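Local coordinates for penicillin-binding protein 1A (Mycobacterium tuberculosis, PDB 5CXW), which builds cross-linked peptidoglycan for the cell wall, this chain being the penicillin-sensitive transpeptidase part that joins the peptide subunits, at residues G5-Q10 / R75-G80; T34-P39 / P229-Q234; V118-L123 / M149-S154. One frame throughout, in Å; residues are numbered along the deposited sequence.

Contacts 1 and 2 are neighbours, their centres about 10 Å apart, whereas contact 3 lies about 38 Å and 40 Å from them on the opposite side of the chain's centre. The first two interlock along the sequence, in the order 5-10, 34-39, 75-80, 229-234; contact 3 falls wholly between 75-80 and 229-234. Strand 74-78 ties the pair together, because R75 meets T36 and D38 through probable hydrogen bonds and Y77 packs on F232. They therefore join helix 2-19 and the three-stranded antiparallel sheet to one edge of the five-stranded transpeptidase sheet, while contact 3 backs the penicillin pocket.

Contact 1: G5-Q10 / R75-G80; sequences GLIERQ and RAYYGG
Y77 and L6 bury most of the surface here, 89 and 71 Å² of 268 Å² in all, with I7 adding 42 Å². No hydrogen bond crosses between the segments; the evidence is for van der Waals packing of a helix against a strand, with axes 8.5 Å apart at closest approach and an angle of 112° between their directions. The Y77 ring is carried to the helix by a first torsion that sets CG opposite the backbone N (chi1 -172°). It slides past I7 in the reverse direction, and I7 CG1 lies 3.8 Å from Y77 CD2, approaching the ring obliquely. Beyond CG1, the end of I7 reaches the strand backbone, with I7 CD1 3.6 Å from Y77 O. At the other end of the ring Q10 crosses at about a right angle, Q10 CG standing 3.6 Å from Y77 OH. That hydroxyl is engaged by D87 and Q90, so its polar needs are met beside an apolar methylene. L6 works one turn earlier: its CD1 methyl comes to 3.4 Å from G79 C and 3.5 Å from G80 N, where the strand has ended. G79 and G80 have no side chains, and L6 CD1 meets their backbone directly. Helix 2-19 thus lies against strand 74-78, an outermost strand of the five-stranded sheet, next to strand 60-67. Helix 39-53 meets A76 and Y78, whose CB atoms point away from helix 2-19, and F232 adds an edge-to-face ring contact to Y77.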
ATOM      1  N   GLY A   5     -20.600  -6.059   5.558  1.00 28.23           N
ATOM      2  CA  GLY A   5     -20.993  -6.931   4.428  1.00 27.69           C
ATOM      3  C   GLY A   5     -19.836  -7.301   3.476  1.00 24.45           C
ATOM      4  O   GLY A   5     -19.769  -8.417   2.942  1.00 23.57           O
ATOM      5  N   LEU A   6     -18.976  -6.326   3.199  1.00 23.04           N
ATOM      6  CA  LEU A   6     -17.838  -6.539   2.310  1.00 21.06           C
ATOM      7  C   LEU A   6     -16.821  -7.389   3.050  1.00 19.19           C
ATOM      8  O   LEU A   6     -16.170  -8.224   2.438  1.00 18.95           O
ATOM      9  CB  LEU A   6     -17.225  -5.195   1.833  1.00 21.39           C
ATOM     10  CG  LEU A   6     -18.150  -4.333   0.992  1.00 23.62           C
ATOM     11  CD1 LEU A   6     -17.467  -3.014   0.637  1.00 24.27           C
ATOM     12  CD2 LEU A   6     -18.668  -5.101  -0.235  1.00 24.76           C
ATOM     13  N   ILE A   7     -16.690  -7.206   4.361  1.00 19.12           N
ATOM     14  CA  ILE A   7     -15.811  -8.071   5.146  1.00 18.70           C
ATOM     15  C   ILE A   7     -16.363  -9.500   5.065  1.00 19.99           C
ATOM     16  O   ILE A   7     -15.630 -10.459   4.853  1.00 18.71           O
ATOM     17  CB  ILE A   7     -15.673  -7.629   6.578  1.00 19.32           C
ATOM     18  CG1 ILE A   7     -14.915  -6.288   6.674  1.00 19.65           C
ATOM     19  CG2 ILE A   7     -15.010  -8.733   7.411  1.00 19.96           C
ATOM     20  CD1 ILE A   7     -14.973  -5.579   8.023  1.00 20.62           C
ATOM     21  N   GLU A   8     -17.677  -9.645   5.253  1.00 22.02           N
ATOM     22  CA  GLU A   8     -18.283 -11.002   5.227  1.00 23.94           C
ATOM     23  C   GLU A   8     -18.030 -11.715   3.910  1.00 22.68           C
ATOM     24  O   GLU A   8     -17.782 -12.923   3.875  1.00 21.45           O
ATOM     25  CB  GLU A   8     -19.824 -10.919   5.478  1.00 28.97           C
ATOM     26  CG  GLU A   8     -20.189 -10.513   6.900  1.00 34.28           C
ATOM     27  CD  GLU A   8     -21.665  -9.972   7.066  1.00 41.40           C
ATOM     28  OE1 GLU A   8     -22.570 -10.243   6.195  1.00 45.59           O
ATOM     29  OE2 GLU A   8     -21.945  -9.260   8.085  1.00 47.95           O
ATOM     30  N   ARG A   9     -18.131 -10.962   2.811  1.00 23.48           N
ATOM     31  CA  ARG A   9     -17.877 -11.509   1.499  1.00 24.65           C
ATOM     32  C   ARG A   9     -16.451 -12.056   1.390  1.00 21.80           C
ATOM     33  O   ARG A   9     -16.221 -13.097   0.797  1.00 22.42           O
ATOM     34  CB  ARG A   9     -18.172 -10.485   0.375  1.00 27.97           C
ATOM     35  CG  ARG A   9     -19.662 -10.427   0.020  1.00 34.10           C
ATOM     36  CD  ARG A   9     -20.155  -9.125  -0.623  1.00 37.78           C
ATOM     37  NE  ARG A   9     -19.462  -8.725  -1.861  1.00 40.65           N
ATOM     38  CZ  ARG A   9     -19.762  -7.635  -2.595  1.00 44.89           C
ATOM     39  NH1 ARG A   9     -19.059  -7.342  -3.699  1.00 46.34           N
ATOM     40  NH2 ARG A   9     -20.751  -6.808  -2.240  1.00 46.75           N
ATOM     41  N   GLN A  10     -15.494 -11.351   1.966  1.00 19.91           N
ATOM     42  CA  GLN A  10     -14.113 -11.858   1.978  1.00 18.40           C
ATOM     43  C   GLN A  10     -13.904 -13.046   2.894  1.00 17.64           C
ATOM     44  O   GLN A  10     -13.156 -13.958   2.586  1.00 18.27           O
ATOM     45  CB  GLN A  10     -13.137 -10.751   2.348  1.00 17.90           C
ATOM     46  CG  GLN A  10     -13.008  -9.623   1.334  1.00 18.28           C
ATOM     47  CD  GLN A  10     -12.620 -10.181  -0.007  1.00 19.37           C
ATOM     48  OE1 GLN A  10     -11.675 -10.916  -0.118  1.00 19.64           O
ATOM     49  NE2 GLN A  10     -13.411  -9.886  -1.017  1.00 20.56           N
ATOM     50  N   ARG A  75      -6.763  -6.488  10.028  1.00 13.69           N
ATOM     51  CA  ARG A  75      -7.276  -5.822  11.207  1.00 14.01           C
ATOM     52  C   ARG A  75      -8.373  -4.811  10.945  1.00 14.32           C
ATOM     53  O   ARG A  75      -9.186  -4.513  11.848  1.00 15.00           O
ATOM     54  CB  ARG A  75      -6.165  -5.135  11.989  1.00 14.06           C
ATOM     55  CG  ARG A  75      -5.065  -6.076  12.432  1.00 14.30           C
ATOM     56  CD  ARG A  75      -5.646  -7.185  13.292  1.00 15.23           C
ATOM     57  NE  ARG A  75      -4.576  -7.967  13.925  1.00 15.15           N
ATOM     58  CZ  ARG A  75      -4.713  -9.252  14.330  1.00 15.84           C
ATOM     59  NH1 ARG A  75      -5.871  -9.921  14.213  1.00 15.94           N
ATOM     60  NH2 ARG A  75      -3.672  -9.888  14.894  1.00 15.71           N
ATOM     61  N   ALA A  76      -8.337  -4.175   9.776  1.00 14.05           N
ATOM     62  CA  ALA A  76      -9.353  -3.222   9.401  1.00 14.37           C
ATOM     63  C   ALA A  76      -9.518  -3.310   7.892  1.00 13.90           C
ATOM     64  O   ALA A  76      -8.556  -3.489   7.170  1.00 13.71           O
ATOM     65  CB  ALA A  76      -8.947  -1.805   9.776  1.00 14.48           C
ATOM     66  N   TYR A  77     -10.741  -3.156   7.443  1.00 14.61           N
ATOM     67  CA  TYR A  77     -11.081  -3.342   6.024  1.00 14.81           C
ATOM     68  C   TYR A  77     -12.354  -2.564   5.711  1.00 15.67           C
ATOM     69  O   TYR A  77     -13.469  -2.918   6.190  1.00 16.64           O
ATOM     70  CB  TYR A  77     -11.312  -4.841   5.741  1.00 15.05           C
ATOM     71  CG  TYR A  77     -11.477  -5.220   4.287  1.00 14.71           C
ATOM     72  CD1 TYR A  77     -10.373  -5.503   3.504  1.00 14.39           C
ATOM     73  CD2 TYR A  77     -12.747  -5.278   3.687  1.00 15.51           C
ATOM     74  CE1 TYR A  77     -10.493  -5.872   2.183  1.00 14.57           C
ATOM     75  CE2 TYR A  77     -12.879  -5.648   2.373  1.00 15.75           C
ATOM     76  CZ  TYR A  77     -11.738  -5.950   1.628  1.00 15.30           C
ATOM     77  OH  TYR A  77     -11.892  -6.312   0.350  1.00 15.84           O
ATOM     78  N   TYR A  78     -12.162  -1.482   4.946  1.00 15.97           N
ATOM     79  CA  TYR A  78     -13.214  -0.674   4.469  1.00 16.94           C
ATOM     80  C   TYR A  78     -13.130  -0.689   2.949  1.00 16.98           C
ATOM     81  O   TYR A  78     -12.190  -0.116   2.369  1.00 16.18           O
ATOM     82  CB  TYR A  78     -13.078   0.762   5.014  1.00 17.50           C
ATOM     83  CG  TYR A  78     -14.217   1.646   4.483  1.00 18.80           C
ATOM     84  CD1 TYR A  78     -15.461   1.704   5.108  1.00 20.47           C
ATOM     85  CD2 TYR A  78     -14.061   2.350   3.300  1.00 18.80           C
ATOM     86  CE1 TYR A  78     -16.496   2.494   4.585  1.00 21.68           C
ATOM     87  CE2 TYR A  78     -15.064   3.119   2.780  1.00 20.51           C
ATOM     88  CZ  TYR A  78     -16.279   3.190   3.413  1.00 22.22           C
ATOM     89  OH  TYR A  78     -17.264   3.979   2.835  1.00 25.10           O
ATOM     90  N   GLY A  79     -14.094  -1.305   2.293  1.00 17.85           N
ATOM     91  CA  GLY A  79     -14.162  -1.244   0.812  1.00 18.70           C
ATOM     92  C   GLY A  79     -15.310  -0.422   0.261  1.00 20.44           C
ATOM     93  O   GLY A  79     -15.473  -0.338  -0.951  1.00 20.81           O
ATOM     94  N   GLY A  80     -16.105   0.172   1.141  1.00 21.88           N
ATOM     95  CA  GLY A  80     -17.312   0.849   0.720  1.00 25.05           C
ATOM     96  C   GLY A  80     -18.387   0.712   1.787  1.00 28.12           C
ATOM     97  O   GLY A  80     -18.267  -0.084   2.720  1.00 27.11           O
TER

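Contact 2: T34-P39 / P229-Q234; sequences TTTIDP and PPHFVQ
A single carbonyl, F232 O, is approached by several atoms of T35 and T36, and its hydrogen bond from T36 N comes from above the carbonyl plane. T36 N donates to F232 O at 2.8 Å, but stands 44° out of that plane. T35 CA adds a CA-H...O contact to the same F232 O at 3.2 Å, with an angle of 124° at the hydrogen, and T35 CB touches it as well. The second backbone bond is closer to the plane: Q234 N donates to T34 O at 2.9 Å, tilted 20°. These two bonds flank the antiparallel non-hydrogen-bonded pair T35 and V233, whose CA atoms are 4.5 Å apart and whose side chains diverge. T36 buries 84 Å², more than any other residue here. Its OG1 is hydrogen-bonded to V74 O, while the CG2 methyl meets the H231 ring obliquely, 3.8 Å from H231 CD2. The bond from H231 ND1 to P229 O, almost straight at 3.1 Å and in both the ring and carbonyl planes, helps hold the ring's rotation. Q234 CB packs beside T34 O. On the other strand T35 OG1 accepts from I37 N at 3.3 Å, an ST turn that starts the chain toward helix 39-53, where D38 is the N-cap. The pairing joins strand 32-35 to strand 233-237, the middle of a three-stranded antiparallel sheet. Helix 2-19 meets T35, I37, H231 and F232, and its E14 accepts from the backbone N of F232 and V233; strand 74-78 packs on I37 and F232 through V74.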
ATOM      1  N   THR A  34     -14.325 -16.926  13.802  1.00 17.66           N
ATOM      2  CA  THR A  34     -13.699 -15.769  14.405  1.00 17.13           C
ATOM      3  C   THR A  34     -12.857 -15.112  13.318  1.00 16.91           C
ATOM      4  O   THR A  34     -12.045 -15.753  12.691  1.00 15.81           O
ATOM      5  CB  THR A  34     -12.775 -16.193  15.566  1.00 17.13           C
ATOM      6  OG1 THR A  34     -13.521 -16.975  16.539  1.00 17.77           O
ATOM      7  CG2 THR A  34     -12.233 -14.976  16.284  1.00 17.06           C
ATOM      8  N   THR A  35     -13.076 -13.826  13.090  1.00 16.96           N
ATOM      9  CA  THR A  35     -12.332 -13.123  12.080  1.00 16.86           C
ATOM     10  C   THR A  35     -11.165 -12.450  12.728  1.00 16.25           C
ATOM     11  O   THR A  35     -11.043 -12.342  13.937  1.00 15.63           O
ATOM     12  CB  THR A  35     -13.146 -12.068  11.297  1.00 17.38           C
ATOM     13  OG1 THR A  35     -13.299 -10.925  12.138  1.00 18.14           O
ATOM     14  CG2 THR A  35     -14.478 -12.582  10.805  1.00 18.30           C
ATOM     15  N   THR A  36     -10.300 -11.934  11.857  1.00 15.69           N
ATOM     16  CA  THR A  36      -9.104 -11.220  12.293  1.00 15.67           C
ATOM     17  C   THR A  36      -9.346  -9.747  12.616  1.00 16.00           C
ATOM     18  O   THR A  36      -8.452  -9.076  13.141  1.00 15.92           O
ATOM     19  CB  THR A  36      -8.056 -11.265  11.182  1.00 15.25           C
ATOM     20  OG1 THR A  36      -8.626 -10.817   9.948  1.00 14.83           O
ATOM     21  CG2 THR A  36      -7.483 -12.646  10.984  1.00 15.44           C
ATOM     22  N   ILE A  37     -10.502  -9.235  12.209  1.00 16.39           N
ATOM     23  CA  ILE A  37     -10.806  -7.842  12.363  1.00 16.92           C
ATOM     24  C   ILE A  37     -10.647  -7.409  13.839  1.00 17.51           C
ATOM     25  O   ILE A  37     -11.073  -8.115  14.760  1.00 17.72           O
ATOM     26  CB  ILE A  37     -12.224  -7.517  11.830  1.00 17.57           C
ATOM     27  CG1 ILE A  37     -12.360  -7.883  10.333  1.00 17.82           C
ATOM     28  CG2 ILE A  37     -12.511  -6.047  12.053  1.00 17.60           C
ATOM     29  CD1 ILE A  37     -11.459  -7.095   9.389  1.00 17.61           C
ATOM     30  N   ASP A  38     -10.002  -6.267  14.058  1.00 17.97           N
ATOM     31  CA  ASP A  38      -9.882  -5.657  15.368  1.00 19.06           C
ATOM     32  C   ASP A  38     -10.912  -4.547  15.437  1.00 19.26           C
ATOM     33  O   ASP A  38     -10.816  -3.567  14.701  1.00 18.52           O
ATOM     34  CB  ASP A  38      -8.464  -5.122  15.556  1.00 20.52           C
ATOM     35  CG  ASP A  38      -8.272  -4.382  16.869  1.00 23.00           C
ATOM     36  OD1 ASP A  38      -9.168  -4.294  17.654  1.00 26.68           O
ATOM     37  OD2 ASP A  38      -7.220  -3.832  17.105  1.00 25.70           O
ATOM     38  N   PRO A  39     -11.886  -4.652  16.342  1.00 20.44           N
ATOM     39  CA  PRO A  39     -12.928  -3.619  16.349  1.00 20.43           C
ATOM     40  C   PRO A  39     -12.434  -2.213  16.505  1.00 19.87           C
ATOM     41  O   PRO A  39     -12.991  -1.290  15.892  1.00 19.67           O
ATOM     42  CB  PRO A  39     -13.772  -4.009  17.573  1.00 22.03           C
ATOM     43  CG  PRO A  39     -13.678  -5.503  17.553  1.00 22.13           C
ATOM     44  CD  PRO A  39     -12.268  -5.815  17.169  1.00 20.90           C
ATOM     45  N   PRO A 229       0.760 -14.360   4.039  1.00 15.84           N
ATOM     46  CA  PRO A 229      -0.439 -14.142   3.199  1.00 16.11           C
ATOM     47  C   PRO A 229      -1.551 -13.443   3.976  1.00 15.75           C
ATOM     48  O   PRO A 229      -1.813 -13.794   5.140  1.00 15.92           O
ATOM     49  CB  PRO A 229      -0.877 -15.566   2.802  1.00 16.97           C
ATOM     50  CG  PRO A 229       0.388 -16.323   2.868  1.00 16.96           C
ATOM     51  CD  PRO A 229       1.179 -15.785   4.022  1.00 16.60           C
ATOM     52  N   PRO A 230      -2.156 -12.430   3.377  1.00 17.52           N
ATOM     53  CA  PRO A 230      -3.242 -11.766   4.103  1.00 16.30           C
ATOM     54  C   PRO A 230      -4.412 -12.703   4.313  1.00 16.45           C
ATOM     55  O   PRO A 230      -4.719 -13.497   3.430  1.00 17.01           O
ATOM     56  CB  PRO A 230      -3.648 -10.578   3.209  1.00 16.94           C
ATOM     57  CG  PRO A 230      -2.645 -10.479   2.182  1.00 17.80           C
ATOM     58  CD  PRO A 230      -1.776 -11.716   2.155  1.00 18.26           C
ATOM     59  N   HIS A 231      -5.042 -12.594   5.456  1.00 15.72           N
ATOM     60  CA  HIS A 231      -6.205 -13.464   5.732  1.00 16.29           C
ATOM     61  C   HIS A 231      -7.111 -12.810   6.718  1.00 15.44           C
ATOM     62  O   HIS A 231      -6.690 -11.973   7.542  1.00 15.59           O
ATOM     63  CB  HIS A 231      -5.704 -14.813   6.244  1.00 16.94           C
ATOM     64  CG  HIS A 231      -4.974 -14.718   7.514  1.00 17.23           C
ATOM     65  ND1 HIS A 231      -3.663 -14.302   7.577  1.00 17.81           N
ATOM     66  CD2 HIS A 231      -5.372 -14.909   8.799  1.00 17.34           C
ATOM     67  CE1 HIS A 231      -3.276 -14.286   8.838  1.00 17.77           C
ATOM     68  NE2 HIS A 231      -4.283 -14.669   9.597  1.00 18.03           N
ATOM     69  N   PHE A 232      -8.375 -13.221   6.631  1.00 15.47           N
ATOM     70  CA  PHE A 232      -9.480 -12.667   7.381  1.00 15.81           C
ATOM     71  C   PHE A 232     -10.009 -13.632   8.475  1.00 15.87           C
ATOM     72  O   PHE A 232     -10.721 -13.202   9.355  1.00 16.35           O
ATOM     73  CB  PHE A 232     -10.672 -12.379   6.435  1.00 16.51           C
ATOM     74  CG  PHE A 232     -10.460 -11.281   5.447  1.00 17.52           C
ATOM     75  CD1 PHE A 232      -9.753 -11.532   4.257  1.00 18.08           C
ATOM     76  CD2 PHE A 232     -10.930  -9.981   5.689  1.00 18.16           C
ATOM     77  CE1 PHE A 232      -9.512 -10.500   3.331  1.00 19.29           C
ATOM     78  CE2 PHE A 232     -10.700  -8.975   4.752  1.00 19.15           C
ATOM     79  CZ  PHE A 232     -10.008  -9.244   3.584  1.00 19.55           C
ATOM     80  N   VAL A 233      -9.665 -14.903   8.377  1.00 15.94           N
ATOM     81  CA  VAL A 233     -10.198 -15.938   9.273  1.00 16.26           C
ATOM     82  C   VAL A 233      -9.111 -16.324  10.270  1.00 16.10           C
ATOM     83  O   VAL A 233      -8.011 -16.767   9.904  1.00 17.44           O
ATOM     84  CB  VAL A 233     -10.659 -17.160   8.514  1.00 16.83           C
ATOM     85  CG1 VAL A 233     -11.028 -18.258   9.519  1.00 16.53           C
ATOM     86  CG2 VAL A 233     -11.849 -16.847   7.573  1.00 17.96           C
ATOM     87  N   GLN A 234      -9.448 -16.138  11.550  1.00 16.21           N
ATOM     88  CA  GLN A 234      -8.617 -16.475  12.695  1.00 16.27           C
ATOM     89  C   GLN A 234      -8.906 -17.880  13.217  1.00 16.37           C
ATOM     90  O   GLN A 234      -7.986 -18.617  13.571  1.00 16.69           O
ATOM     91  CB  GLN A 234      -8.836 -15.457  13.813  1.00 17.38           C
ATOM     92  CG  GLN A 234      -8.039 -15.675  15.095  1.00 18.74           C
ATOM     93  CD  GLN A 234      -6.541 -15.628  14.826  1.00 20.86           C
ATOM     94  OE1 GLN A 234      -6.043 -14.841  13.981  1.00 20.59           O
ATOM     95  NE2 GLN A 234      -5.809 -16.465  15.513  1.00 22.47           N
TER

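Contact 3: V118-L123 / M149-S154; sequences VDSSPL and MSLNTS. With 35P ((2R,4S)-5,5-dimethyl-2-{(1R)-2-oxo-1-[(phenoxyacetyl)amino]ethyl}-1,3-thiazolidine-4-carboxylic acid), chain C.
S150-L151-N152 matches the SxN motif of the penicillin-binding transpeptidase fold and spans the junction between helix 143-149 and helix 152-161; the loop after strand 117-119 packs behind it. On the pocket side, N7 of 35P, the ring-opened penicillin V, donates to S150 OG at 3.0 Å, while N152 ND2 makes a weak bond to O18 of the same ligand. K100 reaches both S150 OG and N152 OD1, and K291 also meets S150 OG, consistent with the usual SxxK, SxN and KTG arrangement around S97, the probable acyl-ester serine. S150, with positive phi, is the C-prime residue of a Schellman motif ending the first helix, and L151 is the N-cap of the second. Across the contact, T153 points toward 118-123. Its OG1 is tucked back against its own main chain (chi1 55°), and from there donates to S120 O at 2.6 Å. The approach is steep, 52° above the carbonyl plane with a C=O...donor angle of 106°. The rest of T153 is packed by the turn: S121 O lies 3.4 Å from T153 CB, and L123 CD2 is 3.9 Å from the same CB. S154 OG stands 3.3 Å from S120 CB, which L151 CD1 also touches. D119 OD1 accepts from S121 N in an Asx turn, and S121 OG adds a bond to D119 OD2, both from above the carboxylate plane. In the conformer described, V118 CG1 lies 3.5 Å from S154 O. Beside it one water bridges the segments, giving a hydrogen to V118 O at 2.8 Å and bonding S154 OG at 2.6 Å.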
ATOM      1  N   VAL A 118      21.492  10.379  -7.863  0.50 14.44           N
ATOM      2  CA  VAL A 118      20.765  10.308  -9.130  0.50 13.88           C
ATOM      3  C   VAL A 118      20.410  11.704  -9.622  0.50 14.03           C
ATOM      4  O   VAL A 118      20.071  12.573  -8.817  0.50 13.49           O
ATOM      5  CB  VAL A 118      19.449   9.526  -8.971  0.50 13.35           C
ATOM      6  CG1 VAL A 118      18.790   9.328 -10.320  0.50 13.07           C
ATOM      7  CG2 VAL A 118      19.719   8.191  -8.325  0.50 13.17           C
ATOM      8  N   ASP A 119      20.533  11.942 -10.938  1.00 14.16           N
ATOM      9  CA  ASP A 119      20.138  13.218 -11.513  1.00 14.80           C
ATOM     10  C   ASP A 119      18.605  13.320 -11.492  1.00 13.75           C
ATOM     11  O   ASP A 119      17.950  12.353 -11.776  1.00 13.41           O
ATOM     12  CB  ASP A 119      20.619  13.246 -12.962  1.00 15.88           C
ATOM     13  CG  ASP A 119      20.260  14.541 -13.685  1.00 18.01           C
ATOM     14  OD1 ASP A 119      19.865  15.525 -13.118  1.00 18.20           O
ATOM     15  OD2 ASP A 119      20.496  14.576 -14.904  1.00 21.91           O
ATOM     16  N   SER A 120      18.054  14.477 -11.093  1.00 13.56           N
ATOM     17  CA  SER A 120      16.606  14.667 -11.080  1.00 13.43           C
ATOM     18  C   SER A 120      16.057  15.487 -12.231  1.00 13.64           C
ATOM     19  O   SER A 120      14.884  15.837 -12.242  1.00 13.11           O
ATOM     20  CB  SER A 120      16.163  15.303  -9.749  1.00 13.84           C
ATOM     21  OG  SER A 120      16.647  16.574  -9.608  1.00 14.97           O
ATOM     22  N   SER A 121      16.919  15.804 -13.194  1.00 13.77           N
ATOM     23  CA  SER A 121      16.475  16.639 -14.297  1.00 14.40           C
ATOM     24  C   SER A 121      15.435  15.918 -15.158  1.00 13.61           C
ATOM     25  O   SER A 121      15.365  14.669 -15.151  1.00 13.74           O
ATOM     26  CB  SER A 121      17.666  17.025 -15.172  1.00 15.07           C
ATOM     27  OG  SER A 121      18.212  15.934 -15.854  1.00 15.14           O
ATOM     28  N   PRO A 122      14.647  16.675 -15.925  1.00 13.96           N
ATOM     29  CA  PRO A 122      13.665  16.018 -16.766  1.00 13.73           C
ATOM     30  C   PRO A 122      14.327  15.131 -17.831  1.00 13.62           C
ATOM     31  O   PRO A 122      15.464  15.419 -18.272  1.00 14.60           O
ATOM     32  CB  PRO A 122      12.923  17.134 -17.432  1.00 14.47           C
ATOM     33  CG  PRO A 122      13.291  18.407 -16.721  1.00 15.33           C
ATOM     34  CD  PRO A 122      14.517  18.145 -15.917  1.00 14.62           C
ATOM     35  N   LEU A 123      13.558  14.165 -18.306  1.00 12.85           N
ATOM     36  CA  LEU A 123      14.018  13.321 -19.415  1.00 13.36           C
ATOM     37  C   LEU A 123      12.876  12.731 -20.157  1.00 13.29           C
ATOM     38  O   LEU A 123      11.764  12.689 -19.665  1.00 12.90           O
ATOM     39  CB  LEU A 123      14.994  12.238 -18.940  1.00 13.56           C
ATOM     40  CG  LEU A 123      14.447  11.045 -18.116  1.00 13.76           C
ATOM     41  CD1 LEU A 123      15.449   9.909 -18.073  1.00 14.14           C
ATOM     42  CD2 LEU A 123      13.947  11.443 -16.713  1.00 13.63           C
ATOM     43  N   MET A 149      10.917  13.337  -1.649  1.00 13.51           N
ATOM     44  CA  MET A 149      10.401  14.413  -2.512  1.00 14.89           C
ATOM     45  C   MET A 149       9.521  13.888  -3.641  1.00 13.77           C
ATOM     46  O   MET A 149       8.858  14.664  -4.350  1.00 14.89           O
ATOM     47  CB  MET A 149      11.568  15.212  -3.103  1.00 17.01           C
ATOM     48  CG  MET A 149      12.310  16.000  -2.064  1.00 20.05           C
ATOM     49  SD  MET A 149      13.766  16.809  -2.816  1.00 23.94           S
ATOM     50  CE  MET A 149      12.906  17.975  -3.843  1.00 25.10           C
ATOM     51  N   SER A 150       9.531  12.577  -3.793  1.00 12.13           N
ATOM     52  CA  SER A 150       8.784  11.829  -4.794  1.00 11.24           C
ATOM     53  C   SER A 150       9.088  12.299  -6.210  1.00 11.75           C
ATOM     54  O   SER A 150       8.221  12.748  -6.948  1.00 11.78           O
ATOM     55  CB  SER A 150       7.298  11.797  -4.482  1.00 11.62           C
ATOM     56  OG  SER A 150       6.773  10.607  -5.079  1.00 11.46           O
ATOM     57  N   LEU A 151      10.377  12.228  -6.523  1.00 11.00           N
ATOM     58  CA  LEU A 151      10.813  12.667  -7.840  1.00 11.48           C
ATOM     59  C   LEU A 151      10.648  11.579  -8.883  1.00 10.99           C
ATOM     60  O   LEU A 151      11.357  10.583  -8.840  1.00 11.93           O
ATOM     61  CB  LEU A 151      12.240  13.186  -7.772  1.00 11.88           C
ATOM     62  CG  LEU A 151      12.441  14.296  -6.720  1.00 12.96           C
ATOM     63  CD1 LEU A 151      13.929  14.641  -6.685  1.00 13.45           C
ATOM     64  CD2 LEU A 151      11.594  15.482  -6.998  1.00 13.67           C
ATOM     65  N   ASN A 152       9.747  11.780  -9.830  1.00 10.64           N
ATOM     66  CA  ASN A 152       9.506  10.823 -10.929  1.00 10.68           C
ATOM     67  C   ASN A 152      10.769  10.610 -11.763  1.00 10.48           C
ATOM     68  O   ASN A 152      11.072   9.487 -12.189  1.00 10.04           O
ATOM     69  CB  ASN A 152       8.420  11.302 -11.848  1.00 11.53           C
ATOM     70  CG  ASN A 152       7.044  11.141 -11.289  1.00 12.34           C
ATOM     71  OD1 ASN A 152       6.817  10.862 -10.099  1.00 12.38           O
ATOM     72  ND2 ASN A 152       6.044  11.359 -12.199  1.00 14.07           N
ATOM     73  N   THR A 153      11.474  11.700 -12.046  1.00 10.57           N
ATOM     74  CA  THR A 153      12.612  11.633 -12.971  1.00 10.84           C
ATOM     75  C   THR A 153      13.705  10.748 -12.327  1.00 10.92           C
ATOM     76  O   THR A 153      14.266   9.827 -12.969  1.00 11.29           O
ATOM     77  CB  THR A 153      13.141  13.032 -13.240  1.00 11.21           C
ATOM     78  OG1 THR A 153      13.451  13.635 -11.995  1.00 11.20           O
ATOM     79  CG2 THR A 153      12.142  13.875 -14.025  1.00 11.40           C
ATOM     80  N   SER A 154      13.995  10.990 -11.052  1.00 10.34           N
ATOM     81  CA  SER A 154      15.052  10.252 -10.369  1.00 10.64           C
ATOM     82  C   SER A 154      14.723   8.765 -10.287  1.00 10.30           C
ATOM     83  O   SER A 154      15.585   7.901 -10.486  1.00 10.97           O
ATOM     84  CB  SER A 154      15.148  10.792  -8.937  1.00 10.97           C
ATOM     85  OG  SER A 154      15.409  12.198  -8.908  1.00 11.71           O
TER
HETATM   86  C24 35P C 702       1.037  14.833 -13.723  1.00 22.91           C
HETATM   87  C23 35P C 702       0.050  15.586 -14.353  1.00 23.35           C
HETATM   88  C22 35P C 702      -1.171  15.774 -13.745  1.00 21.66           C
HETATM   89  C21 35P C 702      -1.440  15.232 -12.497  1.00 21.04           C
HETATM   90  C20 35P C 702      -0.478  14.487 -11.850  1.00 22.38           C
HETATM   91  C19 35P C 702       0.783  14.294 -12.465  1.00 21.95           C
HETATM   92  O1  35P C 702       1.796  13.578 -11.875  1.00 21.08           O
HETATM   93  C2  35P C 702       1.677  13.232 -10.498  1.00 17.88           C
HETATM   94  C3  35P C 702       3.008  12.731 -10.008  1.00 16.93           C
HETATM   95  O18 35P C 702       4.040  13.105 -10.548  1.00 15.90           O
HETATM   96  N4  35P C 702       2.933  11.910  -8.972  1.00 15.36           N
HETATM   97  C5  35P C 702       4.127  11.383  -8.330  1.00 15.65           C
HETATM   98  C6  35P C 702       3.748  10.124  -7.665  1.00 15.22           C
HETATM   99  O17 35P C 702       2.585   9.797  -7.350  1.00 14.58           O
HETATM  100  C8  35P C 702       4.766  12.344  -7.234  1.00 16.87           C
HETATM  101  N7  35P C 702       4.201  11.806  -6.030  1.00 17.04           N
HETATM  102  S11 35P C 702       4.349  14.003  -7.222  1.00 19.18           S
HETATM  103  C10 35P C 702       3.391  14.024  -5.781  1.00 16.79           C
HETATM  104  C12 35P C 702       2.114  14.836  -5.994  1.00 16.87           C
HETATM  105  C15 35P C 702       4.096  14.621  -4.592  1.00 17.24           C
HETATM  106  C9  35P C 702       3.049  12.545  -5.570  1.00 15.60           C
HETATM  107  C13 35P C 702       2.666  12.057  -4.208  1.00 15.30           C
HETATM  108  O14 35P C 702       3.591  11.531  -3.516  1.00 15.63           O
HETATM  109  O16 35P C 702       1.464  12.159  -3.880  1.00 14.40           O
HETATM  110  O   HOH W   1      17.621  12.508  -7.525  1.00 17.75           O